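PDB 6K9Z: galactose-1-phosphate uridylyltransferase, which probably transfers uridylyl groups between UDP-glucose and hexose 1-phosphates, and binds zinc. Local coordinates for residues A[1-6]-A[12-17]. The protein carries 1 engineered substitution. Numbering follows the deposited sequence.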
loop_
_atom_site.group_PDB
_atom_site.type_symbol
_atom_site.label_atom_id
_atom_site.label_comp_id
_atom_site.label_asym_id
_atom_site.label_seq_id
_atom_site.Cartn_x
_atom_site.Cartn_y
_atom_site.Cartn_z
ATOM N N MET A 1 6.229 2.231 22.896
ATOM C CA MET A 1 5.176 2.785 22.003
ATOM C C MET A 1 5.628 4.152 21.481
ATOM O O MET A 1 5.850 5.053 22.301
ATOM C CB MET A 1 3.851 2.951 22.749
ATOM C CG MET A 1 2.774 3.600 21.907
ATOM S SD MET A 1 1.602 4.503 22.932
ATOM C CE MET A 1 0.195 4.615 21.832
ATOM N N GLU A 2 5.778 4.281 20.163
ATOM C CA GLU A 2 6.250 5.554 19.561
ATOM C C GLU A 2 5.964 5.582 18.057
ATOM O O GLU A 2 5.510 4.566 17.505
ATOM C CB GLU A 2 7.755 5.701 19.769
ATOM C CG GLU A 2 8.561 4.683 18.987
ATOM C CD GLU A 2 8.997 3.482 19.804
ATOM O OE1 GLU A 2 9.193 3.642 21.018
ATOM O OE2 GLU A 2 9.135 2.395 19.223
ATOM N N ILE A 3 6.196 6.734 17.430
ATOM C CA ILE A 3 6.048 6.832 15.951
ATOM C C ILE A 3 7.457 6.862 15.353
ATOM O O ILE A 3 8.180 7.842 15.607
ATOM C CB ILE A 3 5.224 8.067 15.538
ATOM C CG1 ILE A 3 3.796 8.006 16.082
ATOM C CG2 ILE A 3 5.242 8.235 14.026
ATOM C CD1 ILE A 3 2.935 9.186 15.697
ATOM N N ARG A 4 7.846 5.793 14.650
ATOM C CA ARG A 4 9.164 5.756 13.987
ATOM C C ARG A 4 9.044 6.296 12.574
ATOM O O ARG A 4 7.956 6.254 11.975
ATOM C CB ARG A 4 9.738 4.332 14.058
ATOM C CG ARG A 4 9.802 3.741 15.452
ATOM C CD ARG A 4 10.529 2.423 15.443
ATOM N NE ARG A 4 10.599 1.873 16.755
ATOM C CZ ARG A 4 11.312 0.814 17.096
ATOM N NH1 ARG A 4 12.077 0.199 16.202
ATOM N NH2 ARG A 4 11.287 0.381 18.340
ATOM N N LYS A 5 10.149 6.797 12.021
ATOM C CA LYS A 5 10.141 7.355 10.656
ATOM C C LYS A 5 11.143 6.597 9.792
ATOM O O LYS A 5 12.269 6.354 10.221
ATOM C CB LYS A 5 10.401 8.854 10.692
ATOM C CG LYS A 5 10.329 9.541 9.369
ATOM C CD LYS A 5 10.455 11.017 9.593
ATOM C CE LYS A 5 10.723 11.780 8.332
ATOM N NZ LYS A 5 10.630 13.223 8.614
ATOM N N ASP A 6 10.669 6.186 8.624
ATOM C CA ASP A 6 11.526 5.539 7.593
ATOM C C ASP A 6 12.440 6.622 7.025
ATOM O O ASP A 6 11.977 7.616 6.492
ATOM C CB ASP A 6 10.652 4.855 6.540
ATOM C CG ASP A 6 11.435 4.126 5.471
ATOM O OD1 ASP A 6 12.457 4.674 5.031
ATOM O OD2 ASP A 6 10.999 2.997 5.124
ATOM N N TYR A 12 5.756 7.025 8.302
ATOM C CA TYR A 12 5.671 6.835 9.757
ATOM C C TYR A 12 5.169 5.459 10.076
ATOM O O TYR A 12 4.248 4.959 9.447
ATOM C CB TYR A 12 4.734 7.877 10.384
ATOM C CG TYR A 12 5.235 9.278 10.195
ATOM C CD1 TYR A 12 6.377 9.776 10.821
ATOM C CD2 TYR A 12 4.566 10.095 9.329
ATOM C CE1 TYR A 12 6.836 11.055 10.574
ATOM C CE2 TYR A 12 4.961 11.400 9.121
ATOM C CZ TYR A 12 6.113 11.865 9.717
ATOM O OH TYR A 12 6.367 13.143 9.385
ATOM N N ILE A 13 5.724 4.868 11.133
ATOM C CA ILE A 13 5.211 3.604 11.688
ATOM C C ILE A 13 4.761 3.881 13.130
ATOM O O ILE A 13 5.602 4.286 13.971
ATOM C CB ILE A 13 6.260 2.477 11.604
ATOM C CG1 ILE A 13 6.875 2.412 10.189
ATOM C CG2 ILE A 13 5.661 1.145 12.008
ATOM C CD1 ILE A 13 8.109 3.274 9.997
ATOM N N LEU A 14 3.519 3.512 13.422
ATOM C CA LEU A 14 2.940 3.599 14.788
ATOM C C LEU A 14 3.256 2.285 15.472
ATOM O O LEU A 14 2.597 1.245 15.209
ATOM C CB LEU A 14 1.435 3.923 14.725
ATOM C CG LEU A 14 0.991 4.965 13.702
ATOM C CD1 LEU A 14 -0.531 5.116 13.662
ATOM C CD2 LEU A 14 1.639 6.315 13.896
ATOM N N VAL A 15 4.326 2.271 16.277
ATOM C CA VAL A 15 4.791 1.031 16.959
ATOM C C VAL A 15 4.094 0.984 18.332
ATOM O O VAL A 15 4.390 1.887 19.121
ATOM C CB VAL A 15 6.330 1.035 17.074
ATOM C CG1 VAL A 15 6.821 -0.219 17.769
ATOM C CG2 VAL A 15 6.981 1.161 15.710
ATOM N N SER A 16 3.103 0.127 18.556
ATOM C CA SER A 16 2.246 0.181 19.790
ATOM C C SER A 16 2.030 -1.224 20.235
ATOM O O SER A 16 1.022 -1.804 19.853
ATOM C CB SER A 16 0.916 0.823 19.595
ATOM O OG SER A 16 0.371 0.454 18.325
ATOM N N PRO A 17 3.041 -1.777 20.946
ATOM C CA PRO A 17 3.001 -3.140 21.500
ATOM C C PRO A 17 2.215 -3.327 22.812
ATOM O O PRO A 17 1.169 -3.951 22.713
ATOM C CB PRO A 17 4.485 -3.427 21.756
ATOM C CG PRO A 17 5.062 -2.063 22.109
ATOM C CD PRO A 17 4.331 -1.100 21.189
#
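In the N-terminal β-hairpin, strands 2-5 and 12-15 run antiparallel, and E2 and V15 form a hydrogen-bonded pair, E2 N giving to V15 O at 3.0 Å and V15 N returning to E2 O at 2.9 Å. R4 and I13 repeat the exchange, R4 N to I13 O and I13 N to R4 O, each 2.8 Å. On one face the apolar groups of I3, L14 and Y12 suit a buried surface. A chi1 of -62° puts I3 CG2 anti to the backbone N and CG1 beside it; CG1 lies 3.5 Å from L14 CD2 and CG2 3.7 Å from Y12 CB. K5 suits its more open place, its extended aliphatic chain running beside the Y12 ring, CD near CE1. Strand 70-71, beside strand 2-5, completes a small three-stranded sheet, and strand 12-15 pairs in parallel with a strand of the second subunit. On the other face branched V15 offers an apolar surface to the R4 chain, which crosses it at a slant, CD 3.8 Å from V15 CG2. Buried E2 and R4 pair their charges: R4 NE and NH2 both grip E2 OE2 from one side of the carboxylate plane. E2 OE1 hydrogen-bonds T63 OG1, and R4 NH1 forms a salt bridge with E299 of the second subunit.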